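Local coordinates for protein glycosaminoglycan xylosylkinase (Hydra vulgaris, PDB 5XOM) that probably phosphorylates the xylose of the glycosaminoglycan–protein linkage region, as a kinase of the Fam20 family, at residues 253-263 / 281-292; 269-278 / 293-301. All coordinates share one frame; numbering follows the deposited sequence.

Contact 1: residues 253-263 / 281-292. With NAG (2-acetamido-2-deoxy-beta-D-glucopyranose), chain D.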
loop_
_atom_site.group_PDB
_atom_site.type_symbol
_atom_site.label_atom_id
_atom_site.label_comp_id
_atom_site.label_asym_id
_atom_site.label_seq_id
_atom_site.Cartn_x
_atom_site.Cartn_y
_atom_site.Cartn_z
ATOM N N PRO A 253 -8.464 33.031 -0.440
ATOM C CA PRO A 253 -7.488 32.141 0.207
ATOM C C PRO A 253 -6.193 31.981 -0.583
ATOM O O PRO A 253 -5.505 30.967 -0.444
ATOM C CB PRO A 253 -8.247 30.819 0.270
ATOM C CG PRO A 253 -9.074 30.836 -0.978
ATOM C CD PRO A 253 -9.396 32.276 -1.292
ATOM N N TYR A 254 -5.882 32.949 -1.433
ATOM C CA TYR A 254 -4.687 32.879 -2.263
ATOM C C TYR A 254 -3.489 33.588 -1.642
ATOM O O TYR A 254 -2.410 33.589 -2.246
ATOM C CB TYR A 254 -4.999 33.422 -3.665
ATOM C CG TYR A 254 -6.281 32.822 -4.204
ATOM C CD1 TYR A 254 -6.333 31.486 -4.589
ATOM C CD2 TYR A 254 -7.447 33.572 -4.288
ATOM C CE1 TYR A 254 -7.506 30.919 -5.059
ATOM C CE2 TYR A 254 -8.625 33.016 -4.757
ATOM C CZ TYR A 254 -8.647 31.687 -5.141
ATOM O OH TYR A 254 -9.811 31.123 -5.608
ATOM N N THR A 255 -3.642 34.175 -0.449
ATOM C CA THR A 255 -2.532 34.896 0.170
ATOM C C THR A 255 -1.558 33.943 0.849
ATOM O O THR A 255 -0.339 34.133 0.764
ATOM C CB THR A 255 -3.044 35.897 1.204
ATOM O OG1 THR A 255 -3.447 35.198 2.385
ATOM C CG2 THR A 255 -4.251 36.628 0.674
ATOM N N LYS A 256 -2.074 32.937 1.554
ATOM C CA LYS A 256 -1.251 31.991 2.294
ATOM C C LYS A 256 -1.765 30.582 2.042
ATOM O O LYS A 256 -2.867 30.379 1.527
ATOM C CB LYS A 256 -1.270 32.222 3.809
ATOM C CG LYS A 256 -2.632 31.932 4.431
ATOM C CD LYS A 256 -2.552 31.818 5.948
ATOM C CE LYS A 256 -2.430 33.158 6.611
ATOM N NZ LYS A 256 -2.395 33.058 8.095
ATOM N N GLY A 257 -0.964 29.603 2.447
ATOM C CA GLY A 257 -1.372 28.221 2.379
ATOM C C GLY A 257 -1.205 27.614 1.001
ATOM O O GLY A 257 -0.559 28.178 0.113
ATOM N N PRO A 258 -1.805 26.442 0.802
ATOM C CA PRO A 258 -1.573 25.660 -0.419
ATOM C C PRO A 258 -2.504 25.956 -1.587
ATOM O O PRO A 258 -2.347 25.314 -2.632
ATOM C CB PRO A 258 -1.787 24.222 0.079
ATOM C CG PRO A 258 -2.847 24.369 1.117
ATOM C CD PRO A 258 -2.596 25.696 1.797
ATOM N N ARG A 259 -3.452 26.889 -1.463
ATOM C CA ARG A 259 -4.514 26.982 -2.464
ATOM C C ARG A 259 -3.967 27.350 -3.835
ATOM O O ARG A 259 -4.350 26.748 -4.843
ATOM C CB ARG A 259 -5.570 28.002 -2.058
ATOM C CG ARG A 259 -6.712 28.043 -3.053
ATOM C CD ARG A 259 -7.461 26.705 -3.117
ATOM N NE ARG A 259 -7.772 26.176 -1.796
ATOM C CZ ARG A 259 -8.855 26.518 -1.111
ATOM N NH1 ARG A 259 -9.733 27.386 -1.614
ATOM N NH2 ARG A 259 -9.066 25.986 0.092
ATOM N N LEU A 260 -3.087 28.352 -3.905
ATOM C CA LEU A 260 -2.656 28.826 -5.218
ATOM C C LEU A 260 -1.726 27.822 -5.891
ATOM O O LEU A 260 -1.824 27.597 -7.102
ATOM C CB LEU A 260 -1.984 30.198 -5.097
ATOM C CG LEU A 260 -1.330 30.717 -6.379
ATOM C CD1 LEU A 260 -2.398 31.132 -7.373
ATOM C CD2 LEU A 260 -0.432 31.911 -6.066
ATOM N N LEU A 261 -0.850 27.175 -5.121
ATOM C CA LEU A 261 -0.027 26.125 -5.711
ATOM C C LEU A 261 -0.872 24.928 -6.137
ATOM O O LEU A 261 -0.532 24.245 -7.111
ATOM C CB LEU A 261 1.068 25.695 -4.738
ATOM C CG LEU A 261 2.177 26.718 -4.499
ATOM C CD1 LEU A 261 3.200 26.167 -3.514
ATOM C CD2 LEU A 261 2.833 27.096 -5.821
ATOM N N ASP A 262 -1.968 24.654 -5.426
ATOM C CA ASP A 262 -2.896 23.621 -5.881
ATOM C C ASP A 262 -3.475 23.976 -7.244
ATOM O O ASP A 262 -3.537 23.127 -8.142
ATOM C CB ASP A 262 -4.015 23.408 -4.860
ATOM C CG ASP A 262 -3.593 22.521 -3.695
ATOM O OD1 ASP A 262 -2.404 22.132 -3.622
ATOM O OD2 ASP A 262 -4.455 22.211 -2.848
ATOM N N LEU A 263 -3.912 25.227 -7.421
ATOM C CA LEU A 263 -4.484 25.610 -8.709
ATOM C C LEU A 263 -3.449 25.574 -9.824
ATOM O O LEU A 263 -3.795 25.309 -10.981
ATOM C CB LEU A 263 -5.115 27.002 -8.636
ATOM C CG LEU A 263 -6.301 27.199 -7.691
ATOM C CD1 LEU A 263 -6.791 28.638 -7.746
ATOM C CD2 LEU A 263 -7.432 26.230 -8.016
ATOM N N TYR A 281 -13.740 25.462 -9.089
ATOM C CA TYR A 281 -12.975 24.354 -8.541
ATOM C C TYR A 281 -13.580 23.912 -7.216
ATOM O O TYR A 281 -14.356 24.635 -6.585
ATOM C CB TYR A 281 -11.493 24.721 -8.379
ATOM C CG TYR A 281 -11.189 25.768 -7.326
ATOM C CD1 TYR A 281 -10.926 25.402 -6.011
ATOM C CD2 TYR A 281 -11.146 27.117 -7.650
ATOM C CE1 TYR A 281 -10.636 26.345 -5.047
ATOM C CE2 TYR A 281 -10.856 28.074 -6.691
ATOM C CZ TYR A 281 -10.600 27.679 -5.390
ATOM O OH TYR A 281 -10.311 28.618 -4.424
ATOM N N GLU A 282 -13.227 22.697 -6.810
ATOM C CA GLU A 282 -13.761 22.085 -5.604
ATOM C C GLU A 282 -12.612 21.577 -4.745
ATOM O O GLU A 282 -11.570 21.160 -5.260
ATOM C CB GLU A 282 -14.725 20.943 -5.954
ATOM C CG GLU A 282 -16.022 21.421 -6.598
ATOM C CD GLU A 282 -16.851 20.293 -7.191
ATOM O OE1 GLU A 282 -17.907 19.961 -6.611
ATOM O OE2 GLU A 282 -16.452 19.739 -8.240
ATOM N N TYR A 283 -12.809 21.614 -3.426
ATOM C CA TYR A 283 -11.742 21.256 -2.505
ATOM C C TYR A 283 -12.315 20.596 -1.258
ATOM O O TYR A 283 -13.480 20.803 -0.908
ATOM C CB TYR A 283 -10.894 22.480 -2.130
ATOM C CG TYR A 283 -11.615 23.579 -1.374
ATOM C CD1 TYR A 283 -12.322 24.570 -2.050
ATOM C CD2 TYR A 283 -11.549 23.654 0.011
ATOM C CE1 TYR A 283 -12.966 25.594 -1.357
ATOM C CE2 TYR A 283 -12.187 24.675 0.713
ATOM C CZ TYR A 283 -12.893 25.638 0.024
ATOM O OH TYR A 283 -13.525 26.644 0.722
ATOM N N ILE A 284 -11.489 19.770 -0.615
ATOM C CA ILE A 284 -11.802 19.193 0.683
ATOM C C ILE A 284 -11.023 19.968 1.736
ATOM O O ILE A 284 -10.050 20.666 1.436
ATOM C CB ILE A 284 -11.475 17.680 0.755
ATOM C CG1 ILE A 284 -9.996 17.433 0.444
ATOM C CG2 ILE A 284 -12.380 16.892 -0.190
ATOM C CD1 ILE A 284 -9.554 15.982 0.638
ATOM N N GLU A 285 -11.452 19.853 2.991
ATOM C CA GLU A 285 -10.835 20.646 4.048
ATOM C C GLU A 285 -11.160 20.034 5.404
ATOM O O GLU A 285 -12.281 19.577 5.635
ATOM C CB GLU A 285 -11.309 22.103 3.976
ATOM C CG GLU A 285 -10.627 23.038 4.967
ATOM C CD GLU A 285 -10.983 24.492 4.710
ATOM O OE1 GLU A 285 -12.167 24.836 4.854
ATOM O OE2 GLU A 285 -10.086 25.288 4.363
ATOM N N ASN A 286 -10.166 20.011 6.283
ATOM C CA ASN A 286 -10.370 19.667 7.685
ATOM C C ASN A 286 -9.363 20.462 8.515
ATOM O O ASN A 286 -8.816 21.470 8.051
ATOM C CB ASN A 286 -10.291 18.142 7.890
ATOM C CG ASN A 286 -8.911 17.569 7.611
ATOM O OD1 ASN A 286 -7.920 18.293 7.497
ATOM N ND2 ASN A 286 -8.844 16.251 7.514
ATOM N N GLU A 287 -9.125 20.023 9.751
ATOM C CA GLU A 287 -8.223 20.753 10.634
ATOM C C GLU A 287 -6.770 20.759 10.155
ATOM O O GLU A 287 -6.018 21.653 10.552
ATOM C CB GLU A 287 -8.303 20.191 12.057
ATOM C CG GLU A 287 -7.711 18.800 12.226
ATOM C CD GLU A 287 -8.006 18.203 13.590
ATOM O OE1 GLU A 287 -8.786 18.816 14.351
ATOM O OE2 GLU A 287 -7.456 17.123 13.902
ATOM N N ASN A 288 -6.346 19.808 9.316
ATOM C CA ASN A 288 -4.936 19.727 8.938
ATOM C C ASN A 288 -4.656 20.369 7.577
ATOM O O ASN A 288 -3.552 20.202 7.050
ATOM C CB ASN A 288 -4.429 18.273 8.916
ATOM C CG ASN A 288 -4.551 17.559 10.270
ATOM O OD1 ASN A 288 -4.591 18.174 11.335
ATOM N ND2 ASN A 288 -4.589 16.221 10.196
ATOM N N GLY A 289 -5.628 21.054 6.971
ATOM C CA GLY A 289 -5.370 21.745 5.722
ATOM C C GLY A 289 -6.503 21.579 4.727
ATOM O O GLY A 289 -7.636 21.273 5.093
ATOM N N SER A 290 -6.184 21.807 3.452
ATOM C CA SER A 290 -7.166 21.719 2.380
ATOM C C SER A 290 -6.464 21.316 1.088
ATOM O O SER A 290 -5.241 21.404 0.968
ATOM C CB SER A 290 -7.913 23.046 2.186
ATOM O OG SER A 290 -7.093 24.013 1.552
ATOM N N MET A 291 -7.251 20.864 0.116
ATOM C CA MET A 291 -6.701 20.472 -1.179
ATOM C C MET A 291 -7.756 20.581 -2.265
ATOM O O MET A 291 -8.881 20.108 -2.086
ATOM C CB MET A 291 -6.144 19.043 -1.151
ATOM C CG MET A 291 -5.531 18.601 -2.488
ATOM S SD MET A 291 -4.477 17.136 -2.446
ATOM C CE MET A 291 -5.705 15.877 -2.317
ATOM N N VAL A 292 -7.381 21.194 -3.389
ATOM C CA VAL A 292 -8.235 21.195 -4.573
ATOM C C VAL A 292 -8.187 19.815 -5.216
ATOM O O VAL A 292 -7.106 19.260 -5.452
ATOM C CB VAL A 292 -7.782 22.280 -5.562
ATOM C CG1 VAL A 292 -8.685 22.306 -6.806
ATOM C CG2 VAL A 292 -7.722 23.637 -4.877
HETATM C C1 NAG D . -4.863 15.126 11.114
HETATM C C2 NAG D . -4.254 14.703 12.477
HETATM C C3 NAG D . -5.128 13.604 13.116
HETATM C C4 NAG D . -6.607 13.980 13.113
HETATM C C5 NAG D . -7.042 14.424 11.722
HETATM C C6 NAG D . -8.457 14.951 11.669
HETATM C C7 NAG D . -1.976 14.265 13.311
HETATM C C8 NAG D . -0.627 13.696 12.984
HETATM N N2 NAG D . -2.887 14.220 12.328
HETATM O O3 NAG D . -4.697 13.321 14.443
HETATM O O4 NAG D . -7.396 12.856 13.485
HETATM O O5 NAG D . -6.203 15.498 11.296
HETATM O O6 NAG D . -8.717 15.582 10.422
HETATM O O7 NAG D . -2.225 14.757 14.409
HETATM O O HOH W 1 -5.920 24.033 -1.197
HETATM O O HOH W 2 -9.868 27.407 2.444
HETATM O O HOH W 3 -11.180 28.136 0.748
HETATM O O HOH W 4 -4.874 20.551 -6.587
#
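Arg259 and Asp262, in the first turn of helix 259-273, meet strand 289-292, which runs beside the helix at an axis separation of 7.9 Å and is inclined to it by only 21°. That strand and strand 281-286 form a beta hairpin of the kinase-like fold, closed by a type I turn from Asn286 to Gly289. The contact is organised round the guanidinium of Arg259. The CG of Arg259 stands anti to the backbone N (chi1 -177°), and bends at chi2 and chi3 fold the chain back over the hairpin. The group thus lies over one face of the Tyr283 ring in a cation-pi contact, tilted to the ring and not parallel to it, CZ being 3.9 Å from the ring centroid and almost on its normal. Its edge is held as well: NH2 gives a nearly straight bond (172°) to Ser290 OG at 3.1 Å, and NH1 gives a more bent one to Tyr281 OH, also at 3.1 Å. NE donates to a water that is shared with Ser290 OG and Asp262 OD2, so all three nitrogens have partners and the group is held against rotation. Tyr281 OH is gripped a second time, by Tyr254 OH at 2.8 Å, both partners lying at the ring's edge. Leu263 instead places CD2 over the centre of the Tyr281 ring, a CH-pi contact of 3.9 Å to the centroid, while Val292 CG2 packs against CD of Arg259. The backbone N of Val292 donates to Asp262 OD2 (3.1 Å), on the anti side and well out of the carboxylate plane. OD2 also forms a salt bridge with Arg60 and OD1 one with Arg322, which probably balance the buried charge. At the far end of the hairpin the turn carries a glycan, with Asn288 ND2 bonded covalently to NAG C1 (1.5 Å).

Contact 2: residues 269-278 / 293-301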
loop_
_atom_site.group_PDB
_atom_site.type_symbol
_atom_site.label_atom_id
_atom_site.label_comp_id
_atom_site.label_asym_id
_atom_site.label_seq_id
_atom_site.Cartn_x
_atom_site.Cartn_y
_atom_site.Cartn_z
ATOM N N PHE A 269 -2.314 19.746 -14.830
ATOM C CA PHE A 269 -3.077 18.529 -15.078
ATOM C C PHE A 269 -4.178 18.776 -16.104
ATOM O O PHE A 269 -4.365 17.980 -17.029
ATOM C CB PHE A 269 -3.644 18.023 -13.751
ATOM C CG PHE A 269 -4.625 16.883 -13.873
ATOM C CD1 PHE A 269 -4.180 15.577 -14.029
ATOM C CD2 PHE A 269 -5.993 17.110 -13.760
ATOM C CE1 PHE A 269 -5.071 14.522 -14.112
ATOM C CE2 PHE A 269 -6.902 16.050 -13.837
ATOM C CZ PHE A 269 -6.432 14.753 -14.014
ATOM N N ASP A 270 -4.897 19.895 -15.973
ATOM C CA ASP A 270 -5.955 20.209 -16.928
ATOM C C ASP A 270 -5.400 20.497 -18.315
ATOM O O ASP A 270 -6.047 20.180 -19.322
ATOM C CB ASP A 270 -6.783 21.393 -16.428
ATOM C CG ASP A 270 -7.805 20.986 -15.376
ATOM O OD1 ASP A 270 -8.208 19.795 -15.359
ATOM O OD2 ASP A 270 -8.211 21.847 -14.570
ATOM N N PHE A 271 -4.216 21.104 -18.384
ATOM C CA PHE A 271 -3.598 21.384 -19.675
ATOM C C PHE A 271 -3.217 20.099 -20.395
ATOM O O PHE A 271 -3.387 19.999 -21.617
ATOM C CB PHE A 271 -2.379 22.285 -19.496
ATOM C CG PHE A 271 -1.542 22.429 -20.740
ATOM C CD1 PHE A 271 -2.005 23.140 -21.838
ATOM C CD2 PHE A 271 -0.310 21.810 -20.825
ATOM C CE1 PHE A 271 -1.220 23.257 -22.991
ATOM C CE2 PHE A 271 0.465 21.919 -21.972
ATOM C CZ PHE A 271 0.015 22.639 -23.049
ATOM N N LEU A 272 -2.691 19.102 -19.668
ATOM C CA LEU A 272 -2.303 17.853 -20.325
ATOM C C LEU A 272 -3.507 17.113 -20.893
ATOM O O LEU A 272 -3.412 16.502 -21.963
ATOM C CB LEU A 272 -1.530 16.939 -19.373
ATOM C CG LEU A 272 -0.270 17.516 -18.736
ATOM C CD1 LEU A 272 0.068 16.748 -17.460
ATOM C CD2 LEU A 272 0.878 17.505 -19.751
ATOM N N ILE A 273 -4.645 17.134 -20.191
ATOM C CA ILE A 273 -5.817 16.407 -20.674
ATOM C C ILE A 273 -6.714 17.257 -21.563
ATOM O O ILE A 273 -7.648 16.716 -22.176
ATOM C CB ILE A 273 -6.629 15.817 -19.501
ATOM C CG1 ILE A 273 -7.266 16.921 -18.652
ATOM C CG2 ILE A 273 -5.738 14.906 -18.652
ATOM C CD1 ILE A 273 -8.120 16.387 -17.505
ATOM N N GLY A 274 -6.445 18.554 -21.682
ATOM C CA GLY A 274 -7.256 19.414 -22.523
ATOM C C GLY A 274 -8.558 19.861 -21.891
ATOM O O GLY A 274 -9.525 20.124 -22.611
ATOM N N ASN A 275 -8.608 19.960 -20.560
ATOM C CA ASN A 275 -9.806 20.389 -19.840
ATOM C C ASN A 275 -9.741 21.900 -19.662
ATOM O O ASN A 275 -9.048 22.409 -18.776
ATOM C CB ASN A 275 -9.916 19.678 -18.493
ATOM C CG ASN A 275 -11.071 20.203 -17.640
ATOM O OD1 ASN A 275 -11.037 20.133 -16.411
ATOM N ND2 ASN A 275 -12.107 20.705 -18.287
ATOM N N ALA A 276 -10.485 22.625 -20.496
ATOM C CA ALA A 276 -10.554 24.074 -20.424
ATOM C C ALA A 276 -11.786 24.555 -19.677
ATOM O O ALA A 276 -12.148 25.728 -19.793
ATOM C CB ALA A 276 -10.522 24.674 -21.825
ATOM N N ASP A 277 -12.431 23.684 -18.900
ATOM C CA ASP A 277 -13.777 23.946 -18.409
ATOM C C ASP A 277 -13.873 23.892 -16.885
ATOM O O ASP A 277 -14.974 23.761 -16.345
ATOM C CB ASP A 277 -14.736 22.928 -19.037
ATOM C CG ASP A 277 -16.193 23.352 -18.961
ATOM O OD1 ASP A 277 -16.513 24.491 -19.367
ATOM O OD2 ASP A 277 -17.023 22.539 -18.500
ATOM N N ARG A 278 -12.760 24.059 -16.170
ATOM C CA ARG A 278 -12.820 24.120 -14.710
ATOM C C ARG A 278 -13.037 25.571 -14.264
ATOM O O ARG A 278 -12.168 26.226 -13.688
ATOM C CB ARG A 278 -11.568 23.507 -14.092
ATOM C CG ARG A 278 -11.778 23.050 -12.647
ATOM C CD ARG A 278 -10.555 22.351 -12.066
ATOM N NE ARG A 278 -10.128 21.205 -12.868
ATOM C CZ ARG A 278 -10.607 19.972 -12.731
ATOM N NH1 ARG A 278 -11.538 19.717 -11.823
ATOM N NH2 ARG A 278 -10.153 18.992 -13.502
ATOM N N ILE A 293 -9.362 19.234 -5.478
ATOM C CA ILE A 293 -9.436 17.863 -5.966
ATOM C C ILE A 293 -9.777 17.880 -7.446
ATOM O O ILE A 293 -10.398 18.815 -7.963
ATOM C CB ILE A 293 -10.442 17.000 -5.173
ATOM C CG1 ILE A 293 -11.844 17.612 -5.200
ATOM C CG2 ILE A 293 -9.966 16.784 -3.747
ATOM C CD1 ILE A 293 -12.892 16.726 -4.562
ATOM N N HIS A 294 -9.356 16.820 -8.135
ATOM C CA HIS A 294 -9.595 16.655 -9.569
ATOM C C HIS A 294 -10.896 15.887 -9.746
ATOM O O HIS A 294 -10.935 14.692 -10.059
ATOM C CB HIS A 294 -8.426 15.958 -10.231
ATOM C CG HIS A 294 -7.135 16.760 -10.135
ATOM N ND1 HIS A 294 -5.876 16.169 -10.256
ATOM C CD2 HIS A 294 -6.935 18.091 -9.943
ATOM C CE1 HIS A 294 -4.966 17.109 -10.136
ATOM N NE2 HIS A 294 -5.583 18.270 -9.946
ATOM N N LEU A 295 -11.996 16.602 -9.546
ATOM C CA LEU A 295 -13.335 16.033 -9.629
ATOM C C LEU A 295 -14.028 16.582 -10.876
ATOM O O LEU A 295 -13.902 17.772 -11.193
ATOM C CB LEU A 295 -14.114 16.347 -8.347
ATOM C CG LEU A 295 -15.569 15.928 -8.251
ATOM C CD1 LEU A 295 -15.623 14.421 -8.367
ATOM C CD2 LEU A 295 -16.106 16.370 -6.895
ATOM N N ASP A 296 -14.713 15.695 -11.600
ATOM C CA ASP A 296 -15.321 15.983 -12.895
ATOM C C ASP A 296 -14.268 16.426 -13.906
ATOM O O ASP A 296 -14.100 17.623 -14.167
ATOM C CB ASP A 296 -16.417 17.049 -12.774
ATOM C CG ASP A 296 -17.189 17.264 -14.079
ATOM O OD1 ASP A 296 -18.236 17.949 -14.039
ATOM O OD2 ASP A 296 -16.772 16.750 -15.146
ATOM N N ASN A 297 -13.568 15.463 -14.497
ATOM C CA ASN A 297 -12.521 15.735 -15.472
ATOM C C ASN A 297 -12.935 15.339 -16.884
ATOM O O ASN A 297 -12.071 15.149 -17.747
ATOM C CB ASN A 297 -11.231 15.015 -15.074
ATOM C CG ASN A 297 -10.858 15.246 -13.622
ATOM O OD1 ASN A 297 -10.824 16.382 -13.154
ATOM N ND2 ASN A 297 -10.575 14.160 -12.897
ATOM N N ALA A 298 -14.243 15.209 -17.135
ATOM C CA ALA A 298 -14.734 14.558 -18.347
ATOM C C ALA A 298 -14.732 15.453 -19.579
ATOM O O ALA A 298 -14.838 14.933 -20.698
ATOM C CB ALA A 298 -16.153 14.034 -18.134
ATOM N N LYS A 299 -14.604 16.769 -19.425
ATOM C CA LYS A 299 -14.597 17.634 -20.601
ATOM C C LYS A 299 -13.158 17.831 -21.065
ATOM O O LYS A 299 -12.591 18.923 -21.094
ATOM C CB LYS A 299 -15.288 18.959 -20.302
ATOM C CG LYS A 299 -15.809 19.633 -21.563
ATOM C CD LYS A 299 -17.251 19.248 -21.854
ATOM C CE LYS A 299 -18.188 19.912 -20.874
ATOM N NZ LYS A 299 -18.108 21.390 -21.032
ATOM N N SER A 300 -12.584 16.706 -21.471
ATOM C CA SER A 300 -11.184 16.643 -21.840
ATOM C C SER A 300 -11.040 15.612 -22.949
ATOM O O SER A 300 -12.002 14.926 -23.320
ATOM C CB SER A 300 -10.316 16.333 -20.608
ATOM O OG SER A 300 -10.715 15.125 -19.992
ATOM N N PHE A 301 -9.823 15.520 -23.487
ATOM C CA PHE A 301 -9.524 14.645 -24.625
ATOM C C PHE A 301 -10.574 14.799 -25.727
ATOM O O PHE A 301 -11.084 13.819 -26.277
ATOM C CB PHE A 301 -9.386 13.187 -24.180
ATOM C CG PHE A 301 -8.243 12.957 -23.214
ATOM C CD1 PHE A 301 -6.925 12.931 -23.667
ATOM C CD2 PHE A 301 -8.483 12.753 -21.861
ATOM C CE1 PHE A 301 -5.868 12.721 -22.783
ATOM C CE2 PHE A 301 -7.432 12.540 -20.968
ATOM C CZ PHE A 301 -6.121 12.529 -21.430
HETATM O O HOH W 5 -12.812 21.485 -21.924
HETATM O O HOH W 6 -11.676 21.128 -8.780
#
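Phe269 and His294 form the tightly packed end of the contact, an offset stack with centroids 4.2 Å apart and planes only 3° from parallel. ND1 of the histidine sits over the phenylalanine face, offset toward the rim. Both imidazole nitrogens are hydrogen-bonded outside the contact, NE2 to Thr266 and ND1 to Asp142, which fixes the rotation of the ring. Tight packing resumes where the helix stops: Gly274, with positive phi, is the C-prime residue of a Schellman motif, and Phe301 N donates a hydrogen bond to Ile273 O at 2.8 Å, almost collinear with the carbonyl. Ile273 CG2 meets Phe301 CZ at 3.7 Å. By sequence, the Asn-Ala-Asp-Arg run after this helix and the Leu-Asp-Asn run facing it probably correspond to the catalytic and metal-binding loops of Fam20 kinases. Arg278 is held to its own helix by Asp270, which NE and NH2 grip side-on, one nitrogen to each carboxylate oxygen, with NE to OD2 at 2.6 Å. It crosses to the other loop through NH2, which also donates to Asn297 OD1 at 2.7 Å in a nearly straight bond (169°), while NH1 donates a more bent hydrogen bond (138°) to Leu295 O at 3.1 Å, from above the carbonyl plane. A methionine here would probably leave the buried Asp270 carboxylate without its countercharge and Asn297 OD1 without its donor. The looser side is partly exposed. There Lys299, bent at chi2, chi3 and chi4, brings NZ to Asp277 OD2 in a salt bridge whose hydrogen bond is weak (3.0 Å). Each has another partner, NZ the carbonyl of Tyr126 and Asp277 OD1 the hydroxyl of Tyr231, and nearby a water links Ala276 N to Lys299 O.

Contacts 1 and 2 use opposite ends of helix 259-273: 253-263 leads into its start, and 269-278 carries its close and the loop beyond. Their other segments follow one another in the chain, the hairpin 281-292 passing directly into 293-301, and Glu282 O lies 2.9 Å from Ile293 N at the junction. Both are mostly buried, but the centre of contact 2 lies about 6 Å from that of the chain and the centre of contact 1 about 18 Å, where its hairpin ends in a glycosylated turn. In each an arginine joins the segments: in contact 1 it meets an aromatic face, hydroxyls and waters, in contact 2 a carboxylate, an amide and a backbone carbonyl.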